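Local atomic coordinates of cellulase (Soil metagenome, PDB entry 5I2U), a protein that probably hydrolyses the beta-1,4-glucosidic bonds of cellulose, as a salt-tolerant TIM-barrel enzyme of glycoside hydrolase family 5. Residues G37-I42 / V54-A59; N74-L79 / T86-A91; F106-I111 / A144-K149; T112-S117 / I123-D128; W281-V286 / C293-P298. All coordinates share one frame; numbering follows the deposited sequence. Where two conformers were deposited one is given.

Contact 1 (G37-I42 / V54-A59); sequences GRLQVI and VVLRGA
Just before the small antiparallel hairpin of strands 40-42 and 45-47, Leu39 reaches across to Val54 and Leu56, on the approach to the first barrel strand. Its two methyl branches divide the work. Leu39 CD1 meets Leu56 CD1 at 4.0 Å, and these two leucines come tip to tip. Leu39 CD2 lies 4.3 Å from Val54 CG2, a looser touch. The CG of Leu39 is anti to its own carbonyl carbon (chi1 -56°), and from there the fork opens toward both partners.

All three residues are buried. The hairpin and its lead-in lie at the end of the TIM barrel where the parallel strands begin, a position consistent with closing the bottom of the barrel. Tyr124, which starts strand 124-130, packs against both Leu39 and Leu56. Its hydroxyl OH is hydrogen-bonded to Gly37 O. Leu46 of the hairpin's second strand also touches Leu39.

No hydrogen bond joins 37-42 to 54-59. The polar ties run to other parts: Val54 pairs through its backbone with Leu46, and Leu56 with Trp281 on the last barrel strand. The nearest CA atoms, those of Leu39 and Val54, are 8.2 Å apart.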
# COMPACT_ATOMS: atom_id res chain seq x y z
N GLY A 37 -6.69 -1.29 -17.33
CA GLY A 37 -6.50 0.14 -17.60
C GLY A 37 -6.66 1.04 -16.38
O GLY A 37 -6.22 0.69 -15.28
N ARG A 38 -7.32 2.17 -16.57
CA ARG A 38 -7.57 3.14 -15.49
C ARG A 38 -8.59 2.64 -14.47
O ARG A 38 -9.71 2.28 -14.81
CB ARG A 38 -8.04 4.47 -16.09
CG ARG A 38 -6.98 5.17 -16.93
CD ARG A 38 -7.56 6.39 -17.62
NE ARG A 38 -8.28 6.01 -18.82
CZ ARG A 38 -9.31 6.66 -19.37
NH1 ARG A 38 -9.82 7.76 -18.82
NH2 ARG A 38 -9.85 6.17 -20.49
N LEU A 39 -8.20 2.64 -13.20
CA LEU A 39 -9.07 2.16 -12.13
C LEU A 39 -10.04 3.25 -11.70
O LEU A 39 -9.78 4.42 -11.92
CB LEU A 39 -8.23 1.69 -10.93
CG LEU A 39 -7.19 0.61 -11.25
CD1 LEU A 39 -6.45 0.15 -10.00
CD2 LEU A 39 -7.81 -0.59 -11.97
N GLN A 40 -11.14 2.86 -11.08
CA GLN A 40 -12.14 3.80 -10.55
C GLN A 40 -12.89 3.16 -9.41
O GLN A 40 -12.89 1.94 -9.29
CB GLN A 40 -13.11 4.26 -11.66
CG GLN A 40 -13.92 3.15 -12.33
CD GLN A 40 -14.75 3.65 -13.52
OE1 GLN A 40 -15.35 4.73 -13.48
NE2 GLN A 40 -14.83 2.83 -14.57
N VAL A 41 -13.47 3.98 -8.54
CA VAL A 41 -14.18 3.49 -7.36
C VAL A 41 -15.68 3.72 -7.58
O VAL A 41 -16.11 4.86 -7.76
CB VAL A 41 -13.72 4.22 -6.09
CG1 VAL A 41 -14.56 3.80 -4.87
CG2 VAL A 41 -12.25 3.95 -5.83
N ILE A 42 -16.45 2.63 -7.57
CA ILE A 42 -17.89 2.70 -7.77
C ILE A 42 -18.53 2.23 -6.48
O ILE A 42 -18.35 1.08 -6.10
CB ILE A 42 -18.35 1.81 -8.94
CG1 ILE A 42 -17.33 1.85 -10.07
CG2 ILE A 42 -19.73 2.28 -9.40
CD1 ILE A 42 -17.59 0.82 -11.15
N VAL A 54 -12.13 -5.00 -9.45
CA VAL A 54 -10.74 -5.40 -9.48
C VAL A 54 -10.33 -5.63 -8.03
O VAL A 54 -10.70 -4.86 -7.13
CB VAL A 54 -9.83 -4.31 -10.12
CG1 VAL A 54 -8.36 -4.72 -10.07
CG2 VAL A 54 -10.25 -4.06 -11.55
N VAL A 55 -9.58 -6.70 -7.82
CA VAL A 55 -8.93 -6.99 -6.56
C VAL A 55 -7.43 -7.07 -6.86
O VAL A 55 -6.99 -7.97 -7.59
CB VAL A 55 -9.46 -8.30 -5.96
CG1 VAL A 55 -8.83 -8.56 -4.61
CG2 VAL A 55 -10.97 -8.26 -5.85
N LEU A 56 -6.67 -6.13 -6.31
CA LEU A 56 -5.22 -6.17 -6.43
C LEU A 56 -4.63 -6.91 -5.22
O LEU A 56 -5.07 -6.72 -4.08
CB LEU A 56 -4.66 -4.76 -6.52
CG LEU A 56 -5.15 -3.94 -7.72
CD1 LEU A 56 -4.67 -2.51 -7.59
CD2 LEU A 56 -4.70 -4.54 -9.05
N ARG A 57 -3.66 -7.77 -5.51
CA ARG A 57 -2.90 -8.49 -4.48
C ARG A 57 -1.43 -8.36 -4.79
O ARG A 57 -1.00 -8.61 -5.91
CB ARG A 57 -3.27 -9.97 -4.49
CG ARG A 57 -4.72 -10.25 -4.13
CD ARG A 57 -5.34 -11.03 -5.26
NE ARG A 57 -6.75 -11.33 -5.07
CZ ARG A 57 -7.56 -11.70 -6.06
NH1 ARG A 57 -7.10 -11.83 -7.31
NH2 ARG A 57 -8.84 -11.94 -5.80
N GLY A 58 -0.65 -7.92 -3.80
CA GLY A 58 0.79 -7.78 -3.97
C GLY A 58 1.56 -7.56 -2.68
O GLY A 58 1.12 -7.95 -1.60
N ALA A 59 2.71 -6.92 -2.81
CA ALA A 59 3.67 -6.77 -1.73
C ALA A 59 4.27 -5.36 -1.69
O ALA A 59 4.47 -4.74 -2.73
CB ALA A 59 4.77 -7.81 -1.89

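Contact 2 (N74-L79 / T86-A91); sequences NAVQWL and TVVRAA
Helix 74-79 lies against the strand of 86-91 with the CA atoms of Val76 and Val88 7.4 Å apart, the nearest CA pair of the two segments. The helix is regular here: Trp78 N bonds to Asn74 O at 2.8 Å and Leu79 N to Ala75 O at 2.9 Å. The two segments share no hydrogen bond.

Three aliphatic side chains carry the contact. Val88 is the strand's contribution, and its two methyls face different helix residues. Val88 CG2 meets Val76 CG1 at 4.1 Å, the two valines crossing obliquely. Val88 CG1 lies 4.4 Å from Leu79 CD1. Val76 holds CG1 anti to its backbone N (chi1 -180°), which carries that methyl to Val88. Val88 was modelled in two conformers, so which of its methyls meets which partner is uncertain. Val76 and Leu79 are three positions apart, so both lie on the helix side that faces the barrel.

The next helix completes the packing. Val114 and Ser117 of helix 104-120 touch Val76, and Ala118 touches Val88. Strand residues alternate, and Arg89 points to the barrel interior, where it makes salt bridges with Asp128, Glu159 and Glu250. The inner side of the strand is mixed: Arg89 stands between the apolar Val87 and Ala91.

Strand 57-61, helix 73-81 and strand 87-93 form one beta-alpha-beta unit. A helix laid by aliphatic side chains on the outside of a parallel strand is the repeating pattern of the TIM barrel.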
# COMPACT_ATOMS: atom_id res chain seq x y z
N ASN A 74 14.68 -4.86 -11.22
CA ASN A 74 14.68 -6.31 -11.30
C ASN A 74 13.87 -6.94 -10.17
O ASN A 74 13.11 -7.89 -10.39
CB ASN A 74 16.11 -6.83 -11.31
CG ASN A 74 16.89 -6.39 -12.55
OD1 ASN A 74 16.32 -6.09 -13.60
ND2 ASN A 74 18.22 -6.37 -12.43
N ALA A 75 13.99 -6.39 -8.96
CA ALA A 75 13.16 -6.82 -7.84
C ALA A 75 11.69 -6.69 -8.17
O ALA A 75 10.91 -7.61 -7.92
CB ALA A 75 13.49 -6.03 -6.59
N VAL A 76 11.31 -5.56 -8.78
CA VAL A 76 9.92 -5.33 -9.15
C VAL A 76 9.45 -6.32 -10.23
O VAL A 76 8.38 -6.90 -10.08
CB VAL A 76 9.66 -3.87 -9.60
CG1 VAL A 76 8.21 -3.67 -9.96
CG2 VAL A 76 9.99 -2.90 -8.48
N GLN A 77 10.22 -6.51 -11.30
CA GLN A 77 9.89 -7.50 -12.32
C GLN A 77 9.79 -8.89 -11.72
O GLN A 77 8.89 -9.63 -12.08
CB GLN A 77 10.93 -7.53 -13.46
CG GLN A 77 10.62 -8.60 -14.51
CD GLN A 77 11.60 -8.64 -15.65
OE1 GLN A 77 12.59 -7.89 -15.67
NE2 GLN A 77 11.35 -9.53 -16.61
N TRP A 78 10.71 -9.24 -10.83
CA TRP A 78 10.64 -10.53 -10.16
C TRP A 78 9.34 -10.68 -9.31
O TRP A 78 8.73 -11.75 -9.29
CB TRP A 78 11.89 -10.82 -9.31
CG TRP A 78 11.89 -12.22 -8.70
CD1 TRP A 78 11.63 -12.55 -7.39
CD2 TRP A 78 12.13 -13.46 -9.38
NE1 TRP A 78 11.71 -13.91 -7.22
CE2 TRP A 78 12.02 -14.50 -8.42
CE3 TRP A 78 12.45 -13.80 -10.71
CZ2 TRP A 78 12.19 -15.85 -8.74
CZ3 TRP A 78 12.63 -15.15 -11.03
CH2 TRP A 78 12.50 -16.16 -10.05
N LEU A 79 8.94 -9.63 -8.60
CA LEU A 79 7.68 -9.67 -7.84
C LEU A 79 6.48 -9.85 -8.76
O LEU A 79 5.52 -10.54 -8.39
CB LEU A 79 7.50 -8.41 -7.00
CG LEU A 79 8.46 -8.30 -5.80
CD1 LEU A 79 8.49 -6.87 -5.29
CD2 LEU A 79 8.07 -9.26 -4.69
N THR A 86 0.16 -8.04 -8.61
CA THR A 86 -0.56 -7.14 -9.49
C THR A 86 -0.42 -5.71 -9.01
O THR A 86 -0.81 -4.77 -9.72
CB THR A 86 -2.05 -7.53 -9.60
OG1 THR A 86 -2.61 -7.74 -8.28
CG2 THR A 86 -2.19 -8.80 -10.41
N VAL A 87 0.09 -5.54 -7.78
CA VAL A 87 0.43 -4.24 -7.25
C VAL A 87 1.77 -4.32 -6.49
O VAL A 87 2.11 -5.35 -5.92
CB VAL A 87 -0.72 -3.69 -6.35
CG1 VAL A 87 -0.88 -4.48 -5.07
CG2 VAL A 87 -0.50 -2.21 -6.04
N VAL A 88 2.51 -3.22 -6.51
CA VAL A 88 3.74 -3.05 -5.72
C VAL A 88 3.68 -1.71 -5.02
O VAL A 88 3.25 -0.72 -5.59
CB VAL A 88 5.01 -3.18 -6.57
CG1 VAL A 88 5.14 -4.62 -6.99
CG2 VAL A 88 4.99 -2.27 -7.79
N ARG A 89 4.09 -1.68 -3.76
CA ARG A 89 4.02 -0.45 -2.98
C ARG A 89 5.42 0.03 -2.68
O ARG A 89 6.27 -0.77 -2.25
CB ARG A 89 3.21 -0.69 -1.70
CG ARG A 89 3.04 0.49 -0.74
CD ARG A 89 2.05 0.06 0.33
NE ARG A 89 1.74 1.01 1.40
CZ ARG A 89 2.17 0.96 2.67
NH1 ARG A 89 3.05 0.04 3.09
NH2 ARG A 89 1.73 1.86 3.54
N ALA A 90 5.64 1.31 -2.96
CA ALA A 90 6.91 1.98 -2.71
C ALA A 90 6.77 2.80 -1.44
O ALA A 90 6.08 3.83 -1.43
CB ALA A 90 7.29 2.87 -3.89
N ALA A 91 7.42 2.35 -0.37
CA ALA A 91 7.29 2.98 0.93
C ALA A 91 8.37 4.04 1.11
O ALA A 91 9.46 3.74 1.61
CB ALA A 91 7.33 1.93 2.03

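Contact 3 (F106-I111 / A144-K149); sequences FALQCI and AGMAEK
Leu108 and Ile111 of one helix meet Met146 of the next, and all contacts between the two segments are apolar or involve the thioether sulfur.

The methyl contact is between Leu108 CD2 and Met146 CE, 4.0 Å apart. Here the two side chains slide past each other in opposite directions. The sulfur contact is between Ile111 CD1 and Met146 SD, at 3.8 Å, and these two side chains approach tip to tip. Met146 reaches both because its chain is bent: chi2 is -64° and chi3 is 101°. The bend presents SD to the isoleucine and turns CE to the leucine.

Hydrogen bonds stay inside each helix. Ile111 N bonds to Ala107 O at 3.1 Å, and Glu148 N to Ala144 O at 2.9 Å. The backbones stand well apart, with the nearest CA atoms, Leu108 and Met146, at 10.2 Å.

Helices 104-120 and 136-150 are successive outer helices of the barrel. Met92 of strand 87-93 also touches Ile111, while helix 169-186 packs on Ala144 and Ala147.

With no polar bond between them, the two segments depend on van der Waals contact, and the bent thioether chain of Met146 bridges the gap between the backbones.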
# COMPACT_ATOMS: atom_id res chain seq x y z
N PHE A 106 17.89 10.95 -2.56
CA PHE A 106 17.97 9.52 -2.34
C PHE A 106 16.59 8.85 -2.35
O PHE A 106 16.42 7.78 -2.93
CB PHE A 106 18.68 9.21 -1.01
CG PHE A 106 18.87 7.75 -0.75
CD1 PHE A 106 19.53 6.94 -1.68
CD2 PHE A 106 18.37 7.16 0.42
CE1 PHE A 106 19.71 5.57 -1.45
CE2 PHE A 106 18.54 5.80 0.65
CZ PHE A 106 19.21 5.00 -0.28
N ALA A 107 15.61 9.49 -1.71
CA ALA A 107 14.23 9.04 -1.79
C ALA A 107 13.78 8.93 -3.26
O ALA A 107 13.23 7.89 -3.67
CB ALA A 107 13.32 9.97 -1.01
N LEU A 108 14.05 9.97 -4.05
CA LEU A 108 13.69 9.96 -5.48
C LEU A 108 14.52 8.96 -6.30
O LEU A 108 13.99 8.37 -7.26
CB LEU A 108 13.78 11.36 -6.09
CG LEU A 108 12.78 12.39 -5.54
CD1 LEU A 108 13.10 13.78 -6.09
CD2 LEU A 108 11.33 12.04 -5.84
N GLN A 109 15.78 8.74 -5.93
CA GLN A 109 16.60 7.65 -6.52
C GLN A 109 16.02 6.24 -6.29
O GLN A 109 16.17 5.37 -7.13
CB GLN A 109 18.05 7.71 -6.00
CG GLN A 109 18.90 8.82 -6.64
CD GLN A 109 20.19 9.13 -5.89
OE1 GLN A 109 20.61 10.28 -5.85
NE2 GLN A 109 20.81 8.12 -5.29
N CYS A 110 15.35 6.04 -5.16
CA CYS A 110 14.76 4.72 -4.84
C CYS A 110 13.41 4.45 -5.52
O CYS A 110 13.23 3.43 -6.16
CB CYS A 110 14.63 4.56 -3.32
SG CYS A 110 16.22 4.38 -2.46
N ILE A 111 12.48 5.39 -5.38
CA ILE A 111 11.10 5.19 -5.88
C ILE A 111 10.97 5.20 -7.42
O ILE A 111 10.09 4.56 -7.97
CB ILE A 111 10.11 6.19 -5.26
CG1 ILE A 111 10.35 7.64 -5.71
CG2 ILE A 111 10.16 6.09 -3.74
CD1 ILE A 111 9.17 8.56 -5.46
N ALA A 144 2.38 16.82 -5.86
CA ALA A 144 2.31 17.67 -7.05
C ALA A 144 3.33 17.25 -8.11
O ALA A 144 2.99 17.11 -9.29
CB ALA A 144 2.50 19.15 -6.68
N GLY A 145 4.56 17.00 -7.67
CA GLY A 145 5.62 16.54 -8.57
C GLY A 145 5.35 15.15 -9.11
O GLY A 145 5.59 14.88 -10.27
N MET A 146 4.88 14.25 -8.25
CA MET A 146 4.50 12.89 -8.67
C MET A 146 3.29 12.93 -9.60
O MET A 146 3.26 12.21 -10.59
CB MET A 146 4.21 11.99 -7.46
CG MET A 146 5.43 11.60 -6.62
SD MET A 146 6.67 10.57 -7.45
CE MET A 146 7.90 11.82 -7.85
N ALA A 147 2.30 13.75 -9.27
CA ALA A 147 1.12 13.93 -10.12
C ALA A 147 1.48 14.43 -11.51
O ALA A 147 0.94 13.94 -12.49
CB ALA A 147 0.12 14.87 -9.48
N GLU A 148 2.41 15.39 -11.58
CA GLU A 148 2.86 15.97 -12.86
C GLU A 148 3.59 14.93 -13.69
O GLU A 148 3.29 14.74 -14.86
CB GLU A 148 3.72 17.24 -12.65
CG GLU A 148 4.42 17.84 -13.93
CD GLU A 148 3.45 18.20 -15.08
OE1 GLU A 148 2.22 18.34 -14.86
OE2 GLU A 148 3.93 18.37 -16.23
N LYS A 149 4.55 14.24 -13.07
CA LYS A 149 5.35 13.24 -13.77
C LYS A 149 4.53 12.04 -14.23
O LYS A 149 4.70 11.57 -15.36
CB LYS A 149 6.50 12.72 -12.88
CG LYS A 149 7.70 13.65 -12.79
CD LYS A 149 9.01 12.88 -12.66
CE LYS A 149 9.51 12.39 -14.01
NZ LYS A 149 10.68 11.48 -13.91

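Contact 4 (T112-S117 / I123-D128); sequences TPVIES and IYVIID
Ile115 and Ile127 meet through their longer branches, crossing at about a right angle. Ile115 CD1 lies 3.7 Å from Ile127 CD1 and 3.9 Å from Ile127 CG1. Both isoleucines hold CG1 anti to the carbonyl carbon (chi1 -66° at Ile115), which brings the two CD1 ends together. Val125, two residues earlier in the strand, adds a second apolar contact. Its CG2 touches Ile115 CG1 at 4.4 Å and Val114 CG1 at 4.5 Å. No hydrogen bond crosses the contact, and all four residues are buried.

An alanine in place of Ile115 would probably leave Ile127 CD1 without its helix partner, reduce the packing on Val125 CG2 to Val114 and the backbone, and open a gap between helix and strand.

Further out, the backbones set the spacing. The axes of helix 112-117 and strand 124-128 approach to 8.5 Å and run nearly antiparallel, at 153°. The helix is kinked at Pro113, whose N makes no bond to the preceding turn, yet Glu116 N still bonds to Thr112 O at 2.9 Å. Lys73, at the start of helix 73-81, ties that helix to this one: it forms a salt bridge with Glu116, and its carbonyl O accepts from Ser117 OG.

Helix 104-120 and strand 124-130 are the last two elements of a beta-alpha-beta unit that starts at strand 87-93. Val88 of that first strand and Val156 of strand 156-159 both touch Val125, while Phe142, Met146 and Tyr150 of helix 136-150 pack on the isoleucine pair.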
# COMPACT_ATOMS: atom_id res chain seq x y z
N THR A 112 11.85 5.93 -8.10
CA THR A 112 11.78 6.13 -9.54
C THR A 112 11.91 4.82 -10.34
O THR A 112 11.07 4.55 -11.18
CB THR A 112 12.79 7.21 -9.98
OG1 THR A 112 12.43 8.43 -9.33
CG2 THR A 112 12.80 7.43 -11.51
N PRO A 113 12.94 4.00 -10.06
CA PRO A 113 13.00 2.70 -10.76
C PRO A 113 11.84 1.75 -10.42
O PRO A 113 11.42 0.99 -11.28
CB PRO A 113 14.34 2.10 -10.30
CG PRO A 113 14.76 2.90 -9.11
CD PRO A 113 14.18 4.26 -9.30
N VAL A 114 11.30 1.84 -9.20
CA VAL A 114 10.15 1.01 -8.83
C VAL A 114 8.90 1.43 -9.63
O VAL A 114 8.16 0.57 -10.13
CB VAL A 114 9.90 1.07 -7.31
CG1 VAL A 114 8.63 0.29 -6.90
CG2 VAL A 114 11.11 0.51 -6.57
N ILE A 115 8.66 2.74 -9.74
CA ILE A 115 7.52 3.28 -10.50
C ILE A 115 7.68 2.94 -11.98
O ILE A 115 6.76 2.39 -12.59
CB ILE A 115 7.36 4.81 -10.33
CG1 ILE A 115 6.99 5.16 -8.88
CG2 ILE A 115 6.27 5.35 -11.26
CD1 ILE A 115 7.32 6.59 -8.49
N GLU A 116 8.85 3.25 -12.53
CA GLU A 116 9.15 2.93 -13.92
C GLU A 116 8.99 1.45 -14.20
O GLU A 116 8.34 1.07 -15.18
CB GLU A 116 10.56 3.39 -14.31
CG GLU A 116 10.67 4.89 -14.59
CD GLU A 116 12.12 5.33 -14.81
OE1 GLU A 116 13.04 4.48 -14.74
OE2 GLU A 116 12.33 6.54 -15.05
N SER A 117 9.53 0.60 -13.34
CA SER A 117 9.46 -0.85 -13.55
C SER A 117 8.02 -1.38 -13.51
O SER A 117 7.67 -2.30 -14.26
CB SER A 117 10.36 -1.58 -12.55
OG SER A 117 10.34 -2.99 -12.77
N ILE A 123 2.07 -3.51 -14.19
CA ILE A 123 1.40 -3.63 -12.89
C ILE A 123 1.17 -2.27 -12.23
O ILE A 123 1.79 -1.26 -12.61
CB ILE A 123 2.13 -4.59 -11.93
CG1 ILE A 123 3.55 -4.10 -11.62
CG2 ILE A 123 2.18 -6.01 -12.51
CD1 ILE A 123 4.09 -4.63 -10.30
N TYR A 124 0.26 -2.26 -11.25
CA TYR A 124 -0.08 -1.05 -10.52
C TYR A 124 0.97 -0.80 -9.45
O TYR A 124 1.63 -1.74 -8.97
CB TYR A 124 -1.51 -1.14 -9.91
CG TYR A 124 -2.58 -1.20 -10.98
CD1 TYR A 124 -3.13 -0.03 -11.52
CD2 TYR A 124 -3.03 -2.42 -11.48
CE1 TYR A 124 -4.09 -0.07 -12.52
CE2 TYR A 124 -4.00 -2.47 -12.47
CZ TYR A 124 -4.51 -1.29 -13.00
OH TYR A 124 -5.46 -1.34 -13.98
N VAL A 125 1.12 0.47 -9.09
CA VAL A 125 2.12 0.87 -8.14
C VAL A 125 1.58 1.93 -7.20
O VAL A 125 0.97 2.92 -7.65
CB VAL A 125 3.42 1.32 -8.84
CG1 VAL A 125 3.18 2.49 -9.80
CG2 VAL A 125 4.49 1.68 -7.81
N ILE A 126 1.78 1.71 -5.90
CA ILE A 126 1.35 2.66 -4.89
C ILE A 126 2.56 3.50 -4.55
O ILE A 126 3.60 2.96 -4.22
CB ILE A 126 0.80 1.97 -3.61
CG1 ILE A 126 -0.49 1.19 -3.95
CG2 ILE A 126 0.50 2.99 -2.52
CD1 ILE A 126 -0.90 0.20 -2.87
N ILE A 127 2.40 4.81 -4.65
CA ILE A 127 3.42 5.76 -4.20
C ILE A 127 3.02 6.20 -2.81
O ILE A 127 2.09 6.98 -2.66
CB ILE A 127 3.56 6.97 -5.16
CG1 ILE A 127 3.97 6.50 -6.57
CG2 ILE A 127 4.62 7.93 -4.65
CD1 ILE A 127 3.89 7.57 -7.62
N ASP A 128 3.75 5.68 -1.82
CA ASP A 128 3.37 5.79 -0.41
C ASP A 128 4.29 6.77 0.34
O ASP A 128 5.50 6.56 0.47
CB ASP A 128 3.30 4.38 0.22
CG ASP A 128 3.45 4.38 1.75
OD1 ASP A 128 2.96 5.30 2.44
OD2 ASP A 128 4.05 3.40 2.26

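Contact 5 (W281-V286 / C293-P298); sequences WVAWSV and CSMLLP
Trp284 meets Cys293 where the last strand of the TIM barrel ends and the following loop passes alongside. The sulfur stands at the indole edge: Cys293 SG is 3.7 Å from Trp284 CD1, and 75° off the normal of the five-membered ring. With CG anti to the backbone N (chi1 176°), the indole ring brings its CD1 edge to Cys293 SG; the ring also meets those of His130 and Trp63 and lies beside a bound glycerol. Such a tryptophan, followed by a cis peptide as here before Ser285, is a familiar feature of the substrate cleft in family 5 enzymes.

Met295 lies along the other side, its chain extended beyond CG. Its CE reaches Ala283 CB at 3.8 Å and Trp284 C at 3.5 Å. Met295 SD lies 4.1 Å from Val286 CG2, the side chains at a slant. Cut back to an alanine, Met295 loses SD and CE, which is likely to leave Ala283 CB and Val286 CG2 without this partner and open a gap beside the cis peptide. Leu296 lies side by side with Val286, CD1 to CG1 at 3.8 Å, both pointing the same way.

Ser285 is gripped through its backbone, while its OG bonds to Ser287 OG. Ser285 N donates to Cys293 O at 2.8 Å. Ser285 O accepts from Met295 N at 2.9 Å, nearly straight in line with the carbonyl, the C=O...N angle being 170°.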
# COMPACT_ATOMS: atom_id res chain seq x y z
N TRP A 281 -5.34 -6.02 -1.32
CA TRP A 281 -4.36 -6.12 -0.21
C TRP A 281 -2.89 -6.17 -0.63
O TRP A 281 -2.54 -6.69 -1.68
CB TRP A 281 -4.70 -7.27 0.75
CG TRP A 281 -4.91 -8.61 0.15
CD1 TRP A 281 -6.09 -9.13 -0.28
CD2 TRP A 281 -3.92 -9.62 -0.08
NE1 TRP A 281 -5.91 -10.40 -0.78
CE2 TRP A 281 -4.58 -10.73 -0.67
CE3 TRP A 281 -2.53 -9.70 0.14
CZ2 TRP A 281 -3.91 -11.91 -1.02
CZ3 TRP A 281 -1.85 -10.88 -0.21
CH2 TRP A 281 -2.55 -11.97 -0.79
N VAL A 282 -2.04 -5.62 0.23
CA VAL A 282 -0.61 -5.53 0.00
C VAL A 282 0.11 -6.01 1.27
O VAL A 282 -0.06 -5.44 2.36
CB VAL A 282 -0.18 -4.09 -0.34
CG1 VAL A 282 1.23 -4.06 -0.91
CG2 VAL A 282 -1.16 -3.46 -1.33
N ALA A 283 0.92 -7.06 1.11
CA ALA A 283 1.64 -7.66 2.26
C ALA A 283 2.98 -6.95 2.51
O ALA A 283 3.69 -6.60 1.56
CB ALA A 283 1.84 -9.14 2.03
N TRP A 284 3.32 -6.77 3.80
CA TRP A 284 4.55 -6.09 4.28
C TRP A 284 5.50 -7.06 5.02
O TRP A 284 5.02 -7.82 5.86
CB TRP A 284 4.12 -5.00 5.26
CG TRP A 284 5.20 -4.22 5.97
CD1 TRP A 284 5.87 -4.58 7.11
CD2 TRP A 284 5.72 -2.95 5.58
NE1 TRP A 284 6.78 -3.61 7.45
CE2 TRP A 284 6.71 -2.59 6.54
CE3 TRP A 284 5.48 -2.08 4.51
CZ2 TRP A 284 7.43 -1.39 6.47
CZ3 TRP A 284 6.18 -0.88 4.44
CH2 TRP A 284 7.14 -0.54 5.43
N SER A 285 6.82 -7.09 4.78
CA SER A 285 7.57 -6.25 3.83
C SER A 285 8.64 -7.06 3.13
O SER A 285 9.22 -8.01 3.71
CB SER A 285 8.26 -5.07 4.54
OG SER A 285 9.11 -5.47 5.60
N VAL A 286 8.94 -6.62 1.91
CA VAL A 286 10.03 -7.18 1.11
C VAL A 286 11.30 -6.52 1.62
O VAL A 286 11.71 -5.46 1.14
CB VAL A 286 9.86 -6.92 -0.40
CG1 VAL A 286 11.00 -7.54 -1.17
CG2 VAL A 286 8.52 -7.47 -0.89
N CYS A 293 8.16 -10.07 10.06
CA CYS A 293 7.55 -9.43 8.88
C CYS A 293 8.50 -9.20 7.67
O CYS A 293 8.02 -8.83 6.60
CB CYS A 293 6.89 -8.09 9.24
SG CYS A 293 8.02 -6.67 9.33
N SER A 294 9.82 -9.41 7.83
CA SER A 294 10.78 -9.21 6.71
C SER A 294 10.80 -10.51 5.94
O SER A 294 11.18 -11.55 6.49
CB SER A 294 12.19 -8.88 7.22
OG SER A 294 12.41 -7.48 7.29
N MET A 295 10.39 -10.46 4.68
CA MET A 295 10.13 -11.71 3.91
C MET A 295 11.37 -12.47 3.42
O MET A 295 11.24 -13.64 3.04
CB MET A 295 9.26 -11.39 2.70
CG MET A 295 7.86 -10.91 3.06
SD MET A 295 6.95 -10.23 1.65
CE MET A 295 5.55 -9.53 2.53
N LEU A 296 12.54 -11.82 3.39
CA LEU A 296 13.75 -12.40 2.77
C LEU A 296 14.92 -12.52 3.74
O LEU A 296 15.04 -11.75 4.68
CB LEU A 296 14.20 -11.51 1.61
CG LEU A 296 13.18 -11.26 0.49
CD1 LEU A 296 13.68 -10.15 -0.43
CD2 LEU A 296 12.91 -12.54 -0.29
N LEU A 297 15.79 -13.49 3.49
CA LEU A 297 17.08 -13.57 4.19
C LEU A 297 18.06 -12.54 3.62
O LEU A 297 17.98 -12.21 2.44
CB LEU A 297 17.70 -14.96 4.05
CG LEU A 297 16.97 -16.12 4.68
CD1 LEU A 297 17.81 -17.38 4.52
CD2 LEU A 297 16.67 -15.88 6.16
N PRO A 298 18.97 -12.01 4.46
CA PRO A 298 19.98 -11.05 3.97
C PRO A 298 20.82 -11.54 2.79
O PRO A 298 21.24 -10.74 1.99
CB PRO A 298 20.86 -10.82 5.21
CG PRO A 298 19.88 -10.96 6.34
CD PRO A 298 18.92 -12.03 5.93

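How the contacts relate
All five contacts lie in or around one closed barrel of eight parallel strands. Contacts 1, 2 and 5 come in series along the chain, whereas contact 4 falls within the span between the two segments of contact 3, and both use helix 104-120. Contacts 2 and 4 lie closest, centres about 7 Å apart, and their strands are neighbours. Strand 57-61 of contact 1 pairs with strand 281-286 of contact 5, so the first and last strands close the ring. Contacts 3 and 5 are farthest, about 23 Å between centres. Contact 1 sits where the strands begin, contact 5 where the last one ends, and contacts 2 to 4 fasten the outer helices to strands or to each other.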